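Tumor necrosis factor-inducible gene 6 protein (Homo sapiens, PDB 2PF5) transfers heavy chains from inter-alpha-inhibitor to hyaluronan during extracellular matrix remodelling, the Link module described here being the domain that binds hyaluronan, heparin and the inter-alpha-inhibitor complex. Local coordinates at residues G28-Y33 / W88-Y93; H45-G50 / V57-V62. All blocks are in the same frame, centred on the assembly; numbering follows the deposited sequence.

Contact 1 (G28-Y33 / W88-Y93); sequences GHLATY and WDAYCY
Ala31 lays its methyl against strand 89-93 between two tyrosine stems: its CB is 4.0 Å from CB of Tyr93 and 4.3 Å from CB of Tyr91. A side chain this small lets the backbones come close, and N of Ala31 donates to O of Tyr91 at 2.8 Å. The same carbonyl oxygen is met by a methyl of Leu30, whose CD2 lies 3.7 Å from O of Tyr91. With CG beside the backbone N (chi1 -72°), Leu30 sends its branched end back toward strand 89-93, although its CB starts out away from it.

His29 and Tyr93 form an antiparallel hydrogen-bonded pair. N of Tyr93 reaches O of His29 at 2.8 Å in a nearly straight bond (177°), while N of His29 returns a longer one, 3.1 Å, to O of Tyr93. Tyr93 touches through its stem: CG is anti to the backbone N (chi1 179°), which carries the ring away from 28-33 and leaves CB 3.8 Å from CA of Ala31. Gly28, lacking a side chain, can lie close to the same carbonyl, its bare CA making a CA-H...O contact of 3.4 Å with O of Tyr93.

Cys92 is disulfide-bonded to Cys23 of helix 16-25, and Leu30 packs on Tyr16 and Lys20 of that helix. Val2 of strand 2-5 touches Ala31 and Tyr93, and Thr32 caps the start of helix 33-41.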
loop_
_atom_site.group_PDB
_atom_site.type_symbol
_atom_site.label_atom_id
_atom_site.label_comp_id
_atom_site.label_asym_id
_atom_site.label_seq_id
_atom_site.Cartn_x
_atom_site.Cartn_y
_atom_site.Cartn_z
ATOM N N GLY A 28 10.597 4.444 -6.858
ATOM C CA GLY A 28 9.669 3.445 -7.359
ATOM C C GLY A 28 8.325 3.998 -7.780
ATOM O O GLY A 28 8.243 5.115 -8.335
ATOM N N HIS A 29 7.289 3.189 -7.561
ATOM C CA HIS A 29 5.891 3.493 -7.904
ATOM C C HIS A 29 5.041 2.802 -6.878
ATOM O O HIS A 29 5.564 1.980 -6.112
ATOM C CB HIS A 29 5.546 2.981 -9.323
ATOM C CG HIS A 29 6.476 3.495 -10.376
ATOM N ND1 HIS A 29 6.376 4.771 -10.904
ATOM C CD2 HIS A 29 7.566 2.932 -10.952
ATOM C CE1 HIS A 29 7.360 4.959 -11.766
ATOM N NE2 HIS A 29 8.098 3.860 -11.807
ATOM N N LEU A 30 3.738 3.108 -6.828
ATOM C CA LEU A 30 2.842 2.338 -5.980
ATOM C C LEU A 30 2.832 0.900 -6.482
ATOM O O LEU A 30 2.837 0.634 -7.723
ATOM C CB LEU A 30 1.417 2.885 -6.015
ATOM C CG LEU A 30 1.246 4.234 -5.277
ATOM C CD1 LEU A 30 -0.081 4.865 -5.766
ATOM C CD2 LEU A 30 1.303 4.109 -3.741
ATOM N N ALA A 31 2.811 -0.015 -5.528
ATOM C CA ALA A 31 2.747 -1.456 -5.882
ATOM C C ALA A 31 1.382 -1.737 -6.523
ATOM O O ALA A 31 0.336 -1.143 -6.131
ATOM C CB ALA A 31 2.947 -2.294 -4.634
ATOM N N THR A 32 1.355 -2.622 -7.507
ATOM C CA THR A 32 0.089 -3.158 -7.966
ATOM C C THR A 32 -0.465 -4.186 -6.977
ATOM O O THR A 32 0.263 -4.749 -6.130
ATOM C CB THR A 32 0.196 -3.789 -9.345
ATOM O OG1 THR A 32 0.926 -5.025 -9.249
ATOM C CG2 THR A 32 0.896 -2.853 -10.368
ATOM N N TYR A 33 -1.759 -4.454 -7.083
ATOM C CA TYR A 33 -2.342 -5.533 -6.316
ATOM C C TYR A 33 -1.597 -6.862 -6.548
ATOM O O TYR A 33 -1.342 -7.588 -5.599
ATOM C CB TYR A 33 -3.804 -5.747 -6.695
ATOM C CG TYR A 33 -4.469 -6.832 -5.865
ATOM C CD1 TYR A 33 -5.141 -6.511 -4.669
ATOM C CD2 TYR A 33 -4.428 -8.177 -6.272
ATOM C CE1 TYR A 33 -5.739 -7.488 -3.909
ATOM C CE2 TYR A 33 -5.010 -9.182 -5.515
ATOM C CZ TYR A 33 -5.654 -8.831 -4.325
ATOM O OH TYR A 33 -6.291 -9.815 -3.608
ATOM N N TRP A 88 -4.278 7.282 4.179
ATOM C CA TRP A 88 -3.919 5.905 4.486
ATOM C C TRP A 88 -2.389 5.844 4.460
ATOM O O TRP A 88 -1.719 6.866 4.376
ATOM C CB TRP A 88 -4.499 4.961 3.428
ATOM C CG TRP A 88 -6.057 4.900 3.384
ATOM C CD1 TRP A 88 -6.881 5.420 2.414
ATOM C CD2 TRP A 88 -6.919 4.293 4.357
ATOM N NE1 TRP A 88 -8.209 5.138 2.705
ATOM C CE2 TRP A 88 -8.260 4.455 3.895
ATOM C CE3 TRP A 88 -6.695 3.609 5.562
ATOM C CZ2 TRP A 88 -9.362 3.947 4.599
ATOM C CZ3 TRP A 88 -7.791 3.121 6.278
ATOM C CH2 TRP A 88 -9.115 3.283 5.785
ATOM N N ASP A 89 -1.826 4.637 4.475
ATOM C CA ASP A 89 -0.398 4.527 4.258
ATOM C C ASP A 89 -0.148 4.299 2.759
ATOM O O ASP A 89 -1.018 4.590 1.919
ATOM C CB ASP A 89 0.173 3.414 5.164
ATOM C CG ASP A 89 0.183 3.803 6.635
ATOM O OD1 ASP A 89 0.117 5.018 6.985
ATOM O OD2 ASP A 89 0.274 2.877 7.468
ATOM N N ALA A 90 1.020 3.754 2.411
ATOM C CA ALA A 90 1.367 3.496 1.019
ATOM C C ALA A 90 2.066 2.137 0.914
ATOM O O ALA A 90 2.843 1.776 1.787
ATOM C CB ALA A 90 2.291 4.592 0.488
ATOM N N TYR A 91 1.771 1.412 -0.159
ATOM C CA TYR A 91 2.526 0.212 -0.553
ATOM C C TYR A 91 3.281 0.534 -1.824
ATOM O O TYR A 91 2.673 0.834 -2.860
ATOM C CB TYR A 91 1.611 -1.031 -0.711
ATOM C CG TYR A 91 1.240 -1.527 0.641
ATOM C CD1 TYR A 91 0.002 -1.196 1.194
ATOM C CD2 TYR A 91 2.168 -2.248 1.432
ATOM C CE1 TYR A 91 -0.343 -1.612 2.487
ATOM C CE2 TYR A 91 1.844 -2.654 2.729
ATOM C CZ TYR A 91 0.571 -2.328 3.245
ATOM O OH TYR A 91 0.215 -2.700 4.520
ATOM N N CYS A 92 4.612 0.533 -1.715
ATOM C CA CYS A 92 5.498 0.868 -2.811
ATOM C C CYS A 92 6.132 -0.385 -3.444
ATOM O O CYS A 92 6.402 -1.383 -2.767
ATOM C CB CYS A 92 6.648 1.733 -2.322
ATOM S SG CYS A 92 6.213 3.322 -1.583
ATOM N N TYR A 93 6.427 -0.264 -4.730
ATOM C CA TYR A 93 7.227 -1.253 -5.462
ATOM C C TYR A 93 8.505 -0.601 -6.012
ATOM O O TYR A 93 8.445 0.372 -6.782
ATOM C CB TYR A 93 6.412 -1.879 -6.587
ATOM C CG TYR A 93 7.242 -2.895 -7.364
ATOM C CD1 TYR A 93 7.762 -4.028 -6.718
ATOM C CD2 TYR A 93 7.513 -2.729 -8.709
ATOM C CE1 TYR A 93 8.554 -4.963 -7.407
ATOM C CE2 TYR A 93 8.311 -3.689 -9.436
ATOM C CZ TYR A 93 8.794 -4.802 -8.749
ATOM O OH TYR A 93 9.578 -5.739 -9.389
#

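Contact 2 (H45-G50 / V57-V62); sequences HVCAAG and VGYPIV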
loop_
_atom_site.group_PDB
_atom_site.type_symbol
_atom_site.label_atom_id
_atom_site.label_comp_id
_atom_site.label_asym_id
_atom_site.label_seq_id
_atom_site.Cartn_x
_atom_site.Cartn_y
_atom_site.Cartn_z
ATOM N N HIS A 45 3.786 -9.237 5.429
ATOM C CA HIS A 45 2.620 -9.076 6.317
ATOM C C HIS A 45 2.721 -7.680 6.948
ATOM O O HIS A 45 3.737 -7.388 7.589
ATOM C CB HIS A 45 2.702 -10.175 7.403
ATOM C CG HIS A 45 1.586 -10.167 8.409
ATOM N ND1 HIS A 45 0.611 -11.140 8.446
ATOM C CD2 HIS A 45 1.315 -9.327 9.439
ATOM C CE1 HIS A 45 -0.222 -10.890 9.439
ATOM N NE2 HIS A 45 0.179 -9.791 10.052
ATOM N N VAL A 46 1.699 -6.837 6.781
ATOM C CA VAL A 46 1.649 -5.540 7.471
ATOM C C VAL A 46 0.179 -5.267 7.825
ATOM O O VAL A 46 -0.674 -5.311 6.951
ATOM C CB VAL A 46 2.160 -4.357 6.595
ATOM C CG1 VAL A 46 2.192 -3.080 7.422
ATOM C CG2 VAL A 46 3.550 -4.625 5.999
ATOM N N CYS A 47 -0.103 -5.006 9.097
ATOM C CA CYS A 47 -1.486 -4.715 9.483
ATOM C C CYS A 47 -1.746 -3.201 9.403
ATOM O O CYS A 47 -1.920 -2.540 10.417
ATOM C CB CYS A 47 -1.838 -5.300 10.855
ATOM S SG CYS A 47 -3.653 -5.319 11.120
ATOM N N ALA A 48 -1.742 -2.677 8.183
ATOM C CA ALA A 48 -1.939 -1.244 7.938
ATOM C C ALA A 48 -2.412 -1.026 6.519
ATOM O O ALA A 48 -1.700 -1.351 5.548
ATOM C CB ALA A 48 -0.631 -0.450 8.205
ATOM N N ALA A 49 -3.613 -0.464 6.383
ATOM C CA ALA A 49 -4.184 -0.223 5.071
ATOM C C ALA A 49 -3.324 0.833 4.366
ATOM O O ALA A 49 -2.942 1.844 4.983
ATOM C CB ALA A 49 -5.642 0.268 5.220
ATOM N N GLY A 50 -3.047 0.612 3.092
ATOM C CA GLY A 50 -2.301 1.559 2.291
ATOM C C GLY A 50 -2.800 1.679 0.869
ATOM O O GLY A 50 -3.309 0.720 0.305
ATOM N N VAL A 57 -6.982 0.475 -1.941
ATOM C CA VAL A 57 -6.405 0.498 -0.617
ATOM C C VAL A 57 -6.547 -0.919 -0.080
ATOM O O VAL A 57 -7.558 -1.557 -0.268
ATOM C CB VAL A 57 -7.113 1.509 0.287
ATOM C CG1 VAL A 57 -6.681 1.345 1.769
ATOM C CG2 VAL A 57 -6.815 2.944 -0.189
ATOM N N GLY A 58 -5.528 -1.419 0.602
ATOM C CA GLY A 58 -5.689 -2.722 1.227
ATOM C C GLY A 58 -4.457 -3.032 2.050
ATOM O O GLY A 58 -3.609 -2.167 2.276
ATOM N N TYR A 59 -4.367 -4.270 2.517
ATOM C CA TYR A 59 -3.161 -4.644 3.288
ATOM C C TYR A 59 -2.987 -6.144 3.314
ATOM O O TYR A 59 -3.974 -6.868 3.303
ATOM C CB TYR A 59 -3.193 -4.094 4.719
ATOM C CG TYR A 59 -4.360 -4.513 5.590
ATOM C CD1 TYR A 59 -4.243 -5.590 6.481
ATOM C CD2 TYR A 59 -5.557 -3.787 5.591
ATOM C CE1 TYR A 59 -5.300 -5.960 7.325
ATOM C CE2 TYR A 59 -6.633 -4.159 6.441
ATOM C CZ TYR A 59 -6.488 -5.235 7.294
ATOM O OH TYR A 59 -7.522 -5.598 8.123
ATOM N N PRO A 60 -1.715 -6.604 3.346
ATOM C CA PRO A 60 -1.466 -8.044 3.265
ATOM C C PRO A 60 -1.447 -8.775 4.606
ATOM O O PRO A 60 -0.719 -8.365 5.538
ATOM C CB PRO A 60 -0.080 -8.118 2.588
ATOM C CG PRO A 60 0.638 -6.874 3.004
ATOM C CD PRO A 60 -0.458 -5.809 3.316
ATOM N N ILE A 61 -2.230 -9.852 4.690
ATOM C CA ILE A 61 -2.177 -10.757 5.845
ATOM C C ILE A 61 -1.602 -12.122 5.450
ATOM O O ILE A 61 -2.070 -12.765 4.514
ATOM C CB ILE A 61 -3.569 -10.903 6.536
ATOM C CG1 ILE A 61 -4.088 -9.522 6.982
ATOM C CG2 ILE A 61 -3.508 -11.902 7.718
ATOM C CD1 ILE A 61 -3.121 -8.746 7.907
ATOM N N VAL A 62 -0.574 -12.553 6.181
ATOM C CA VAL A 62 0.022 -13.887 5.983
ATOM C C VAL A 62 -0.546 -14.869 7.011
ATOM O O VAL A 62 -0.865 -16.017 6.671
ATOM C CB VAL A 62 1.583 -13.824 6.056
ATOM C CG1 VAL A 62 2.226 -15.233 6.112
ATOM C CG2 VAL A 62 2.134 -13.025 4.890
#
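His45 and Val62 are joined, in the conformer described, by a side-chain hydrogen bond in which N of Val62 donates to ND1 of His45 at 2.9 Å, from 26° out of the ring plane. The bond requires ND1 to be the unprotonated nitrogen. Backbone bonds continue from here: Pro60, with no N-H to give, offers its O to N of Val46, and Gly50 and Gly58 exchange a pair, N of Gly50 to O of Gly58 at 3.0 Å and N of Gly58 to O of Gly50 at 3.1 Å. The nearly fully extended backbone of Gly58 suits a glycine.

That pair is an antiparallel bridge at the start of strand 50-51, part of the sheet of the Link module; before it the backbone arches away from strand 56-61 around Cys47 and Ala48, in an inverse gamma turn centred on Cys47.

Among aromatic and apolar contacts, Tyr59 packs along 46-49. Its chi1 of 59° lays the ring beside the 47-49 backbone, with CB 3.2 Å from O of Ala48 and CD2 4.1 Å from CB of Ala49. SG of Cys47 approaches obliquely on the CD1/CE1 side, 4.2 Å from CE1 of Tyr59, a sulfur-aromatic contact. At the two ends, CG1 of Val57 packs on CB of Ala49, and CD1 of Ile61 tentatively makes an off-centre CH-pi contact with His45.

Contact 2 is nested within the chain loop that contact 1 closes: segment 28-33 leads into helix 33-41, then come 45-50 and 57-62, and 88-93 returns last. Their centres are about 11 Å apart, and both reach the same mixed sheet of the Link module. There 29-30 (antiparallel) and 50-51 (parallel) share one edge of strand 89-93, at its two ends, while strand 2-5 takes the other edge. Tyr91 of contact 1 joins them directly, its OH lying 2.6 Å from O of Ala48 in a probable hydrogen bond; a second probable one links N of Asp89 to O of Ala49. The loop 45-50 is thus tied to the central strand of this hyaluronan-binding domain as well as to strand 56-61.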